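Local structure of trypsin-resistant surface T6 protein (Streptococcus pyogenes serotype M6, 4P0D) at residues N207-E212 with A218-D223; I158-K163 with T391-T396; A86-N89 with V95-A98; A322-D327 with K331-G336; P181-T184 with N189-V192. The protein serves as the backbone pilin of a streptococcal surface pilus, a three-domain subunit that sortase probably joins into the fibre and links to the cell wall. The protein carries 1 engineered substitution. One frame throughout, in Å; residues are numbered along the deposited sequence. Where two conformers were deposited one is given.

Contact 1 (N207-E212 with A218-D223)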
# COMPACT_ATOMS: atom_id res chain seq x y z
N ASN A 207 -14.97 -4.46 7.87
CA ASN A 207 -16.30 -4.68 7.32
C ASN A 207 -16.58 -3.89 6.04
O ASN A 207 -17.47 -4.28 5.29
CB ASN A 207 -17.38 -4.37 8.39
N SER A 208 -15.84 -2.80 5.80
CA SER A 208 -15.97 -2.03 4.56
C SER A 208 -15.25 -2.67 3.37
O SER A 208 -15.40 -2.20 2.28
CB SER A 208 -15.44 -0.61 4.73
OG SER A 208 -14.02 -0.61 4.83
N LEU A 209 -14.45 -3.70 3.60
CA LEU A 209 -13.61 -4.28 2.54
C LEU A 209 -14.47 -4.89 1.45
O LEU A 209 -15.35 -5.72 1.72
CB LEU A 209 -12.66 -5.34 3.12
CG LEU A 209 -11.64 -6.02 2.19
CD1 LEU A 209 -10.60 -5.02 1.69
CD2 LEU A 209 -10.94 -7.18 2.92
N THR A 210 -14.24 -4.47 0.22
CA THR A 210 -14.95 -5.03 -0.90
C THR A 210 -13.98 -5.45 -1.97
O THR A 210 -12.86 -4.95 -2.06
CB THR A 210 -15.98 -4.04 -1.49
OG1 THR A 210 -15.28 -3.03 -2.23
CG2 THR A 210 -16.78 -3.38 -0.41
N VAL A 211 -14.40 -6.40 -2.79
CA VAL A 211 -13.58 -6.91 -3.85
C VAL A 211 -14.49 -7.03 -5.07
O VAL A 211 -15.57 -7.61 -4.97
CB VAL A 211 -12.99 -8.30 -3.48
CG1 VAL A 211 -12.32 -8.94 -4.66
CG2 VAL A 211 -12.01 -8.20 -2.32
N GLU A 212 -14.10 -6.43 -6.19
CA GLU A 212 -14.77 -6.61 -7.47
C GLU A 212 -13.83 -7.41 -8.36
O GLU A 212 -12.62 -7.22 -8.33
CB GLU A 212 -15.14 -5.26 -8.12
CG GLU A 212 -15.60 -5.31 -9.59
CD GLU A 212 -14.49 -4.99 -10.60
OE1 GLU A 212 -13.93 -3.87 -10.49
OE2 GLU A 212 -14.19 -5.83 -11.51
N ALA A 218 -17.77 -9.32 -5.01
CA ALA A 218 -17.61 -10.48 -4.17
C ALA A 218 -18.44 -10.33 -2.91
O ALA A 218 -18.77 -9.21 -2.50
CB ALA A 218 -16.15 -10.66 -3.82
N ASN A 219 -18.83 -11.47 -2.34
CA ASN A 219 -19.33 -11.52 -0.98
C ASN A 219 -18.23 -12.13 -0.15
O ASN A 219 -17.70 -13.19 -0.48
CB ASN A 219 -20.60 -12.38 -0.86
CG ASN A 219 -21.23 -12.29 0.54
OD1 ASN A 219 -21.31 -11.21 1.12
ND2 ASN A 219 -21.67 -13.43 1.07
N ILE A 220 -17.84 -11.43 0.90
CA ILE A 220 -16.84 -11.93 1.80
C ILE A 220 -17.59 -12.53 2.98
O ILE A 220 -18.29 -11.82 3.69
CB ILE A 220 -15.88 -10.82 2.23
CG1 ILE A 220 -15.32 -10.13 0.98
CG2 ILE A 220 -14.78 -11.38 3.14
CD1 ILE A 220 -14.21 -9.14 1.24
N THR A 221 -17.45 -13.83 3.19
CA THR A 221 -18.15 -14.46 4.29
C THR A 221 -17.38 -14.39 5.61
O THR A 221 -16.25 -13.91 5.68
CB THR A 221 -18.54 -15.91 3.94
OG1 THR A 221 -17.38 -16.72 3.80
CG2 THR A 221 -19.34 -15.92 2.65
N GLU A 222 -18.04 -14.87 6.65
CA GLU A 222 -17.55 -14.82 8.02
C GLU A 222 -16.11 -15.31 8.19
O GLU A 222 -15.34 -14.66 8.87
CB GLU A 222 -18.50 -15.64 8.93
CG GLU A 222 -18.20 -15.54 10.41
CD GLU A 222 -19.22 -16.33 11.23
OE1 GLU A 222 -20.33 -15.81 11.47
OE2 GLU A 222 -18.93 -17.48 11.63
N ASP A 223 -15.74 -16.42 7.57
CA ASP A 223 -14.37 -16.96 7.69
C ASP A 223 -13.33 -16.30 6.76
O ASP A 223 -12.15 -16.69 6.78
CB ASP A 223 -14.35 -18.48 7.51
CG ASP A 223 -14.55 -18.92 6.06
OD1 ASP A 223 -14.69 -18.08 5.13
OD2 ASP A 223 -14.55 -20.15 5.86
O HOH W 1 -16.95 -7.39 -1.89

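Contact 2 (I158-K163 with T391-T396)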
# COMPACT_ATOMS: atom_id res chain seq x y z
N ILE A 158 -9.78 16.53 0.76
CA ILE A 158 -9.86 17.85 0.17
C ILE A 158 -8.49 18.20 -0.40
O ILE A 158 -7.51 18.18 0.34
CB ILE A 158 -10.24 18.89 1.23
CG1 ILE A 158 -11.60 18.57 1.87
CG2 ILE A 158 -10.21 20.30 0.64
CD1 ILE A 158 -12.76 18.73 0.92
N ASP A 159 -8.42 18.52 -1.69
CA ASP A 159 -7.14 18.83 -2.33
C ASP A 159 -6.61 20.19 -1.89
O ASP A 159 -7.31 21.19 -1.98
CB ASP A 159 -7.24 18.79 -3.86
CG ASP A 159 -7.26 17.37 -4.43
OD1 ASP A 159 -6.62 16.46 -3.86
OD2 ASP A 159 -7.91 17.15 -5.47
N ASP A 160 -5.39 20.19 -1.38
CA ASP A 160 -4.68 21.41 -1.02
C ASP A 160 -3.43 21.49 -1.90
O ASP A 160 -2.37 20.96 -1.54
CB ASP A 160 -4.30 21.33 0.46
CG ASP A 160 -3.54 22.55 0.94
OD1 ASP A 160 -3.54 23.56 0.22
OD2 ASP A 160 -2.94 22.46 2.03
N VAL A 161 -3.57 22.12 -3.07
CA VAL A 161 -2.54 22.07 -4.11
C VAL A 161 -2.28 20.58 -4.41
O VAL A 161 -3.23 19.86 -4.77
CB VAL A 161 -1.29 22.91 -3.72
CG1 VAL A 161 -0.41 23.22 -4.93
CG2 VAL A 161 -1.73 24.24 -3.10
N ASN A 162 -1.06 20.09 -4.24
CA ASN A 162 -0.80 18.67 -4.46
C ASN A 162 -0.91 17.82 -3.18
O ASN A 162 -0.43 16.69 -3.15
CB ASN A 162 0.59 18.50 -5.07
CG ASN A 162 1.68 19.09 -4.21
OD1 ASN A 162 1.40 19.86 -3.28
ND2 ASN A 162 2.92 18.75 -4.50
N LYS A 163 -1.51 18.36 -2.11
CA LYS A 163 -1.64 17.63 -0.84
C LYS A 163 -3.08 17.21 -0.63
O LYS A 163 -3.97 18.05 -0.69
CB LYS A 163 -1.24 18.53 0.32
CG LYS A 163 0.19 19.06 0.28
CD LYS A 163 1.19 17.99 0.69
CE LYS A 163 2.60 18.54 0.89
NZ LYS A 163 3.01 19.50 -0.17
N THR A 391 -7.81 31.04 7.12
CA THR A 391 -7.65 30.09 6.04
C THR A 391 -6.56 29.12 6.47
O THR A 391 -5.47 29.54 6.88
CB THR A 391 -7.27 30.80 4.73
OG1 THR A 391 -8.34 31.67 4.34
CG2 THR A 391 -7.02 29.81 3.61
N ALA A 392 -6.86 27.82 6.40
CA ALA A 392 -5.90 26.78 6.76
C ALA A 392 -5.44 26.02 5.52
O ALA A 392 -6.27 25.54 4.74
CB ALA A 392 -6.51 25.82 7.76
N ASN A 393 -4.13 25.92 5.34
CA ASN A 393 -3.52 25.09 4.30
C ASN A 393 -2.02 24.89 4.54
O ASN A 393 -1.45 25.39 5.50
CB ASN A 393 -3.79 25.68 2.91
CG ASN A 393 -3.33 27.12 2.80
OD1 ASN A 393 -2.21 27.45 3.16
ND2 ASN A 393 -4.20 27.98 2.30
N TRP A 394 -1.38 24.13 3.66
CA TRP A 394 0.04 23.85 3.80
C TRP A 394 0.83 25.15 3.94
O TRP A 394 1.68 25.26 4.81
CB TRP A 394 0.53 23.04 2.59
CG TRP A 394 1.88 22.50 2.76
CD1 TRP A 394 3.04 23.03 2.27
CD2 TRP A 394 2.25 21.31 3.47
NE1 TRP A 394 4.10 22.26 2.63
CE2 TRP A 394 3.66 21.19 3.36
CE3 TRP A 394 1.54 20.34 4.19
CZ2 TRP A 394 4.37 20.14 3.94
CZ3 TRP A 394 2.25 19.29 4.77
CH2 TRP A 394 3.65 19.20 4.64
N VAL A 395 0.48 26.14 3.11
CA VAL A 395 1.15 27.44 3.09
C VAL A 395 0.92 28.25 4.37
O VAL A 395 1.86 28.83 4.88
CB VAL A 395 0.76 28.27 1.84
CG1 VAL A 395 1.27 29.72 1.95
CG2 VAL A 395 1.34 27.62 0.59
N THR A 396 -0.30 28.28 4.90
CA THR A 396 -0.57 29.03 6.14
C THR A 396 -0.22 28.26 7.43
O THR A 396 -0.10 28.87 8.49
CB THR A 396 -2.04 29.57 6.22
OG1 THR A 396 -2.99 28.49 6.15
CG2 THR A 396 -2.34 30.59 5.11
O HOH W 2 -1.25 25.39 0.36

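Contact 3 (A86-N89 with V95-A98)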
# COMPACT_ATOMS: atom_id res chain seq x y z
N ALA A 86 22.34 -12.58 -23.00
CA ALA A 86 23.34 -13.42 -22.33
C ALA A 86 23.75 -14.48 -23.31
O ALA A 86 22.90 -15.00 -24.06
CB ALA A 86 22.75 -14.04 -21.09
N THR A 87 25.06 -14.78 -23.34
CA THR A 87 25.61 -15.81 -24.21
C THR A 87 26.48 -16.79 -23.42
O THR A 87 27.30 -16.41 -22.60
CB THR A 87 26.40 -15.19 -25.37
OG1 THR A 87 25.48 -14.50 -26.23
CG2 THR A 87 27.11 -16.24 -26.21
N TYR A 88 26.29 -18.07 -23.71
CA TYR A 88 27.00 -19.16 -23.08
C TYR A 88 27.57 -20.07 -24.18
O TYR A 88 26.87 -20.40 -25.15
CB TYR A 88 26.06 -19.92 -22.18
CG TYR A 88 26.69 -21.16 -21.60
CD1 TYR A 88 27.64 -21.06 -20.59
CD2 TYR A 88 26.38 -22.42 -22.11
CE1 TYR A 88 28.25 -22.19 -20.07
CE2 TYR A 88 26.99 -23.56 -21.60
CZ TYR A 88 27.90 -23.43 -20.57
OH TYR A 88 28.53 -24.55 -20.05
N ASN A 89 28.83 -20.46 -24.04
CA ASN A 89 29.49 -21.30 -25.03
C ASN A 89 29.43 -22.74 -24.54
O ASN A 89 30.19 -23.12 -23.64
CB ASN A 89 30.95 -20.90 -25.24
CG ASN A 89 31.10 -19.57 -25.95
OD1 ASN A 89 30.48 -19.30 -26.98
ND2 ASN A 89 31.95 -18.72 -25.41
N VAL A 95 21.87 -30.09 -23.20
CA VAL A 95 20.53 -29.54 -22.99
C VAL A 95 20.51 -28.88 -21.62
O VAL A 95 20.97 -29.48 -20.65
CB VAL A 95 19.47 -30.67 -23.03
CG1 VAL A 95 18.06 -30.09 -23.10
CG2 VAL A 95 19.73 -31.58 -24.22
N TYR A 96 19.98 -27.66 -21.56
CA TYR A 96 19.97 -26.86 -20.33
C TYR A 96 18.59 -26.27 -20.03
O TYR A 96 17.80 -25.98 -20.91
CB TYR A 96 20.95 -25.67 -20.44
CG TYR A 96 22.40 -26.04 -20.59
CD1 TYR A 96 22.94 -26.37 -21.83
CD2 TYR A 96 23.25 -26.06 -19.48
CE1 TYR A 96 24.26 -26.70 -21.97
CE2 TYR A 96 24.59 -26.39 -19.62
CZ TYR A 96 25.08 -26.71 -20.86
OH TYR A 96 26.40 -27.05 -21.00
N ILE A 97 18.33 -26.05 -18.75
CA ILE A 97 17.25 -25.17 -18.32
C ILE A 97 17.91 -23.90 -17.82
O ILE A 97 18.81 -23.97 -16.99
CB ILE A 97 16.45 -25.79 -17.16
CG1 ILE A 97 15.72 -27.05 -17.64
CG2 ILE A 97 15.46 -24.78 -16.57
CD1 ILE A 97 14.75 -26.83 -18.78
N ALA A 98 17.48 -22.75 -18.33
CA ALA A 98 17.95 -21.47 -17.81
C ALA A 98 16.88 -20.87 -16.92
O ALA A 98 15.71 -20.83 -17.29
CB ALA A 98 18.30 -20.54 -18.96

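Contact 4 (A322-D327 with K331-G336)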
# COMPACT_ATOMS: atom_id res chain seq x y z
N ALA A 322 -5.08 27.63 15.62
CA ALA A 322 -4.68 28.19 16.90
C ALA A 322 -4.86 29.70 16.87
O ALA A 322 -4.82 30.32 15.80
CB ALA A 322 -3.22 27.83 17.20
N PHE A 323 -5.10 30.28 18.03
CA PHE A 323 -5.22 31.73 18.14
C PHE A 323 -4.90 32.15 19.57
O PHE A 323 -4.81 31.32 20.47
CB PHE A 323 -6.63 32.19 17.76
CG PHE A 323 -7.72 31.61 18.64
CD1 PHE A 323 -8.05 32.22 19.84
CD2 PHE A 323 -8.41 30.46 18.26
CE1 PHE A 323 -9.04 31.70 20.64
CE2 PHE A 323 -9.42 29.94 19.05
CZ PHE A 323 -9.73 30.56 20.25
N ARG A 324 -4.72 33.45 19.77
CA ARG A 324 -4.47 33.96 21.11
C ARG A 324 -5.51 35.00 21.47
O ARG A 324 -5.87 35.86 20.66
CB ARG A 324 -3.06 34.53 21.22
CG ARG A 324 -2.62 34.74 22.66
CD ARG A 324 -1.26 35.40 22.72
NE ARG A 324 -0.57 35.04 23.95
CZ ARG A 324 0.61 35.54 24.33
NH1 ARG A 324 1.25 36.42 23.57
NH2 ARG A 324 1.14 35.14 25.48
N LYS A 325 -5.99 34.91 22.72
CA LYS A 325 -6.96 35.83 23.26
C LYS A 325 -6.28 36.85 24.17
O LYS A 325 -5.57 36.45 25.10
CB LYS A 325 -8.00 35.05 24.07
CG LYS A 325 -9.23 35.85 24.45
CD LYS A 325 -9.82 36.53 23.22
CE LYS A 325 -11.12 37.24 23.55
NZ LYS A 325 -10.88 38.42 24.42
N VAL A 326 -6.50 38.14 23.91
CA VAL A 326 -5.85 39.19 24.71
C VAL A 326 -6.80 40.33 25.06
O VAL A 326 -7.85 40.49 24.45
CB VAL A 326 -4.61 39.78 23.99
CG1 VAL A 326 -3.59 38.69 23.68
CG2 VAL A 326 -5.00 40.53 22.72
N ASP A 327 -6.40 41.12 26.07
CA ASP A 327 -7.09 42.36 26.43
C ASP A 327 -6.89 43.38 25.32
O ASP A 327 -5.76 43.60 24.83
CB ASP A 327 -6.51 42.88 27.75
CG ASP A 327 -7.09 44.24 28.15
OD1 ASP A 327 -6.67 45.28 27.56
OD2 ASP A 327 -7.93 44.26 29.06
N LYS A 331 -3.04 44.20 25.69
CA LYS A 331 -2.61 43.02 24.93
C LYS A 331 -2.12 41.86 25.79
O LYS A 331 -1.50 40.93 25.28
CB LYS A 331 -1.55 43.38 23.87
CG LYS A 331 -1.98 44.42 22.84
CD LYS A 331 -3.43 44.25 22.40
CE LYS A 331 -3.76 45.18 21.24
NZ LYS A 331 -3.32 46.57 21.50
N THR A 332 -2.42 41.88 27.08
CA THR A 332 -2.01 40.79 27.93
C THR A 332 -2.98 39.61 27.69
O THR A 332 -4.18 39.83 27.46
CB THR A 332 -2.00 41.21 29.40
OG1 THR A 332 -3.32 41.51 29.82
CG2 THR A 332 -1.08 42.44 29.62
N PRO A 333 -2.46 38.38 27.73
CA PRO A 333 -3.24 37.17 27.41
C PRO A 333 -4.33 36.89 28.42
O PRO A 333 -4.14 37.14 29.60
CB PRO A 333 -2.19 36.05 27.44
CG PRO A 333 -1.12 36.57 28.34
CD PRO A 333 -1.06 38.04 28.07
N LEU A 334 -5.47 36.37 27.94
CA LEU A 334 -6.63 36.10 28.79
C LEU A 334 -6.95 34.61 28.85
O LEU A 334 -7.06 33.92 27.82
CB LEU A 334 -7.85 36.86 28.28
CG LEU A 334 -7.63 38.36 28.09
CD1 LEU A 334 -8.89 39.02 27.52
CD2 LEU A 334 -7.22 39.01 29.40
N ILE A 335 -7.13 34.12 30.06
CA ILE A 335 -7.44 32.71 30.31
C ILE A 335 -8.94 32.47 30.32
O ILE A 335 -9.72 33.36 30.66
CB ILE A 335 -6.82 32.27 31.65
CG1 ILE A 335 -7.01 30.77 31.89
CG2 ILE A 335 -7.38 33.08 32.83
CD1 ILE A 335 -6.21 30.28 33.10
N GLY A 336 -9.35 31.27 29.90
CA GLY A 336 -10.69 30.77 30.11
C GLY A 336 -11.78 31.27 29.18
O GLY A 336 -12.95 31.10 29.47

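Contact 5 (P181-T184 with N189-V192)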
# COMPACT_ATOMS: atom_id res chain seq x y z
N PRO A 181 1.37 -10.99 -11.83
CA PRO A 181 2.44 -11.73 -12.48
C PRO A 181 1.82 -12.72 -13.46
O PRO A 181 0.62 -13.02 -13.36
CB PRO A 181 3.09 -12.48 -11.33
CG PRO A 181 2.01 -12.68 -10.34
CD PRO A 181 1.16 -11.45 -10.44
N SER A 182 2.61 -13.20 -14.41
CA SER A 182 2.20 -14.25 -15.30
C SER A 182 2.99 -15.50 -14.90
O SER A 182 4.20 -15.52 -15.01
CB SER A 182 2.51 -13.84 -16.74
OG SER A 182 2.02 -14.79 -17.66
N TYR A 183 2.29 -16.52 -14.39
CA TYR A 183 2.93 -17.79 -14.00
C TYR A 183 2.54 -18.88 -14.98
O TYR A 183 1.39 -18.92 -15.41
CB TYR A 183 2.47 -18.25 -12.62
CG TYR A 183 2.73 -17.32 -11.47
CD1 TYR A 183 3.99 -16.78 -11.25
CD2 TYR A 183 1.72 -17.03 -10.55
CE1 TYR A 183 4.25 -15.97 -10.17
CE2 TYR A 183 1.96 -16.19 -9.47
CZ TYR A 183 3.24 -15.67 -9.29
OH TYR A 183 3.50 -14.86 -8.24
N THR A 184 3.47 -19.75 -15.34
CA THR A 184 3.13 -20.95 -16.09
C THR A 184 2.32 -21.88 -15.20
O THR A 184 2.42 -21.84 -13.97
CB THR A 184 4.37 -21.70 -16.63
OG1 THR A 184 5.15 -22.23 -15.54
CG2 THR A 184 5.22 -20.80 -17.49
N ASN A 189 5.16 -21.94 -6.90
CA ASN A 189 4.93 -20.72 -6.14
C ASN A 189 4.11 -19.72 -6.98
O ASN A 189 4.65 -18.99 -7.85
CB ASN A 189 6.26 -20.12 -5.69
CG ASN A 189 6.08 -18.99 -4.71
OD1 ASN A 189 4.99 -18.45 -4.54
ND2 ASN A 189 7.16 -18.62 -4.06
N LYS A 190 2.80 -19.71 -6.75
CA LYS A 190 1.92 -18.77 -7.43
C LYS A 190 1.37 -17.73 -6.45
O LYS A 190 0.20 -17.39 -6.52
CB LYS A 190 0.78 -19.50 -8.13
CG LYS A 190 1.23 -20.50 -9.17
CD LYS A 190 0.06 -21.23 -9.79
CE LYS A 190 0.43 -21.72 -11.17
NZ LYS A 190 -0.66 -22.37 -11.94
N THR A 191 2.22 -17.23 -5.57
CA THR A 191 1.80 -16.29 -4.56
C THR A 191 1.16 -15.05 -5.23
O THR A 191 1.72 -14.47 -6.17
CB THR A 191 2.96 -15.87 -3.63
OG1 THR A 191 3.42 -16.99 -2.87
CG2 THR A 191 2.53 -14.78 -2.68
N VAL A 192 -0.02 -14.70 -4.73
CA VAL A 192 -0.76 -13.47 -5.11
C VAL A 192 -1.36 -12.95 -3.82
O VAL A 192 -2.43 -13.40 -3.44
CB VAL A 192 -1.94 -13.77 -6.07
CG1 VAL A 192 -2.64 -12.47 -6.48
CG2 VAL A 192 -1.52 -14.53 -7.29

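Contact 1 (N207-E212 with A218-D223)
Ile-220 reaches across to Leu-209 and Val-211 with the far end of its side chain. Its CB lies on the near side of the backbone, and with CG1 anti to the carbonyl carbon (chi1 -53°) the longer branch sets out over the gap. CG1 is still 4.5 Å from the backbone O of Leu-209. The extended second torsion then carries CD1 forward, so this methyl does the touching, 3.6 Å from Leu-209 O. The same methyl meets the leucine side chain crosswise, at about a right angle, and lies 4.2 Å from its CG; Leu-209 CD2 is at a similar separation. On the Val-211 side CD1 comes near the CG2 branch. The two segments are facing parts of a beta hairpin in the Cna-B-like domain, made by strands 202-213 and 216-220. Nearer the turn, Ala-218 N donates to Val-211 O at 2.8 Å in an almost straight bond (170° at the hydrogen) that runs close to the carbonyl direction. The companion bond of a regular antiparallel pair is missing, because Val-211 N and Ala-218 O stand 5.2 Å apart. A water fills the interval, accepting from Val-211 N and donating to Ala-218 O at 2.6 Å, and the strands diverge beyond it. Beside the direct bond, the CB atoms of Val-211 and Ala-218 touch at 4.0 Å, and both side chains also rest on Val-226 of strand 225-228. Across the other edge, Thr-210 and Glu-212 pair through their backbones with Ser-260 and Asn-258 of strand 258-265.

Contact 2 (I158-K163 with T391-T396)
Asp-160 and Lys-163, the first and last residues of the type II' beta turn that closes a small hairpin, both reach Trp-394 in the corner following strand 388-392. Trp-394 N donates to Asp-160 OD2 at 2.8 Å, with 153° at the hydrogen, and the oxygen accepts on its syn lone pair. Tyr-319 OH is hydrogen-bonded to the same oxygen, so two groups grip it, while OD1 receives a water and lies 3.4 Å from Asn-393 CB. That corner is an Asx motif: Thr-396 N donates to Asn-393 OD1 at 2.7 Å, and Asn-393 N returns a bond to Thr-396 OG1. Asn-393 holds its CG between the backbone N and the carbonyl carbon (chi1 54°), which bends the amide back over its own turn and leaves only CB beside the aspartate. The contact thus joins the hairpin to a loop of the prealbumin-like domain far along the chain. Lys-163, kinked at chi2 and chi4, lays its end over one face of the indole. CE sits 3.6 Å from the centroid of the Trp-394 six-membered ring, a CH-pi contact, and NZ stands 4.0 Å from the centroid of its five-membered ring, a cation-pi contact. Tyr-317 meets the indole edge-to-face.

Contact 3 (A86-N89 with V95-A98)
A T-shaped pair of tyrosines, Tyr-88 and Tyr-96, spans the interior between two consecutive strands of the Ig-like domain that do not pair with each other. The CA atoms of Tyr-88 and Tyr-96 are 10.8 Å apart, and the side chains alone bridge this distance. Each points its CB at the opposing strand, and the two cross at about a right angle. The edge of Tyr-88 is turned to the face of Tyr-96, with centroids 5.4 Å apart and planes at 69°. Contact is concentrated at the phenolic ends: Tyr-88 CE2 lies 3.8 Å from Tyr-96 CZ and 3.6 Å from Tyr-96 OH. Relative to the Tyr-88 ring, that oxygen sits at the edge, near its plane. The first torsions differ. CG of Tyr-88 is trans to its own N (chi1 174°), whereas CG of Tyr-96 is trans to its carbonyl carbon (chi1 -63°), and these settings bring the hydroxyl ends together. Tyr-88 OH donates to Tyr-96 OH in a weak hydrogen bond of 3.4 Å. Strand 86-91 pairs with strand 7-13, while strand 94-101 lies between strands 20-31 and 108-116. Leu-23 of strand 20-31 touches both tyrosines; Leu-10 of strand 7-13 lies against Tyr-96, and Val-79 and Glu-77 of strand 75-79 touch Tyr-88.

Contact 4 (A322-D327 with K331-G336)
Three backbone hydrogen bonds fold the chain 331-336 back on the end of strand 320-327, from Leu-334 N to Lys-325 O, Asp-327 N to Thr-332 O and Lys-331 N to Asp-327 O. The first, 2.8 Å between Leu-334 N and Lys-325 O, brings its donor in from above the carbonyl plane. The bond from Lys-331 N to Asp-327 O closes the turn and is more bent, 133° at the hydrogen. Weaker CA-H...O contacts add to them: Val-326 CA lies 3.3 Å from Thr-332 O, and Pro-333 CA lies 3.4 Å from Lys-325 O. Among the van der Waals contacts of side chains, Leu-334 buries the most. Its CD1 rests 3.5 Å from the backbone C of Val-326 and 3.7 Å from Lys-325 NZ. Val-326 sets CG1 3.5 Å from the backbone O of Lys-331. Arg-324 runs extended alongside Pro-333, pointing the same way, with NH2 3.9 Å from Pro-333 CG; its NE is hydrogen-bonded to Asn-357 O. The carboxylate of Asp-327 turns elsewhere, OD1 to the N atoms of Val-329 and Ser-330 within the turn and OD2 to Tyr-381 OH. Lys-325, bent at chi2 and chi4, ends in a covalent link from NZ to Asn-479 CG on strand 470-479, with Glu-374 touching its side chain. Such an intramolecular Lys-Asn isopeptide bond, joining strands near the two ends of a domain, is a hallmark of Gram-positive pilins.

Contact 5 (P181-T184 with N189-V192)
Asn-189 comes first, placing its backbone O over one face of Tyr-183, offset to the rim and 3.8 Å from CE1. This buried oxygen has no hydrogen-bonding partner in the model and lies against the ring. The side chain of Asn-189 instead serves its own segment. OD1 accepts from Thr-191 OG1 at 2.7 Å, in the carbonyl plane, and from Thr-191 N, forming an Asx turn that shapes the backbone on which the tyrosine lies. Lys-190 follows and slides past Tyr-183 in the opposite direction. Its CA is 3.3 Å from Tyr-183 CE2, its CB 3.6 Å from Tyr-183 CD2. From CG onward the lysine is extended, which takes CE to 3.4 Å from Thr-184 O and the ammonium on to Lys-185 O and a salt bridge with Asp-250. At Thr-191 the backbone O receives the phenol: Tyr-183 OH donates at 2.8 Å, and the acceptor lies in plane with the ring at its edge. Since Ser-285 N is also hydrogen-bonded to Tyr-183 OH, two partners hold the hydroxyl and should limit rotation of the ring. Val-192 comes last, with CG2 at the ring edge, 4.4 Å from Tyr-183 CE2. Both segments belong to the loop between strands 171-179 and 192-197. Tyr-284 of strand 276-285 and Tyr-249 pack against Tyr-183, while Thr-184 faces the Ig-like domain, touching Asn-110 of strand 108-116 and hydrogen-bonding Thr-60 of helix 56-68.

How the contacts relate
The contacts are strung along an elongated subunit, and none touches another. Contacts 3 and 4 mark the extremes, with centres about 79 Å apart on opposite sides of the chain's centre. Between them, contacts 5 and 1 belong to the Cna-B-like domain, about 10 Å apart at their nearest atoms; contact 5 comes equally close to contact 3. Contact 2 closes the longest loop in sequence, inside which contacts 1, 4 and 5 are nested, and approaches contact 4 to about 8 Å at nearest atoms. The bound calcium, which Ser-82 and Thr-85 coordinate, lies about 11 Å from the side chain of Tyr-88 in contact 3, whereas the covalent Lys-325 link belongs to contact 4.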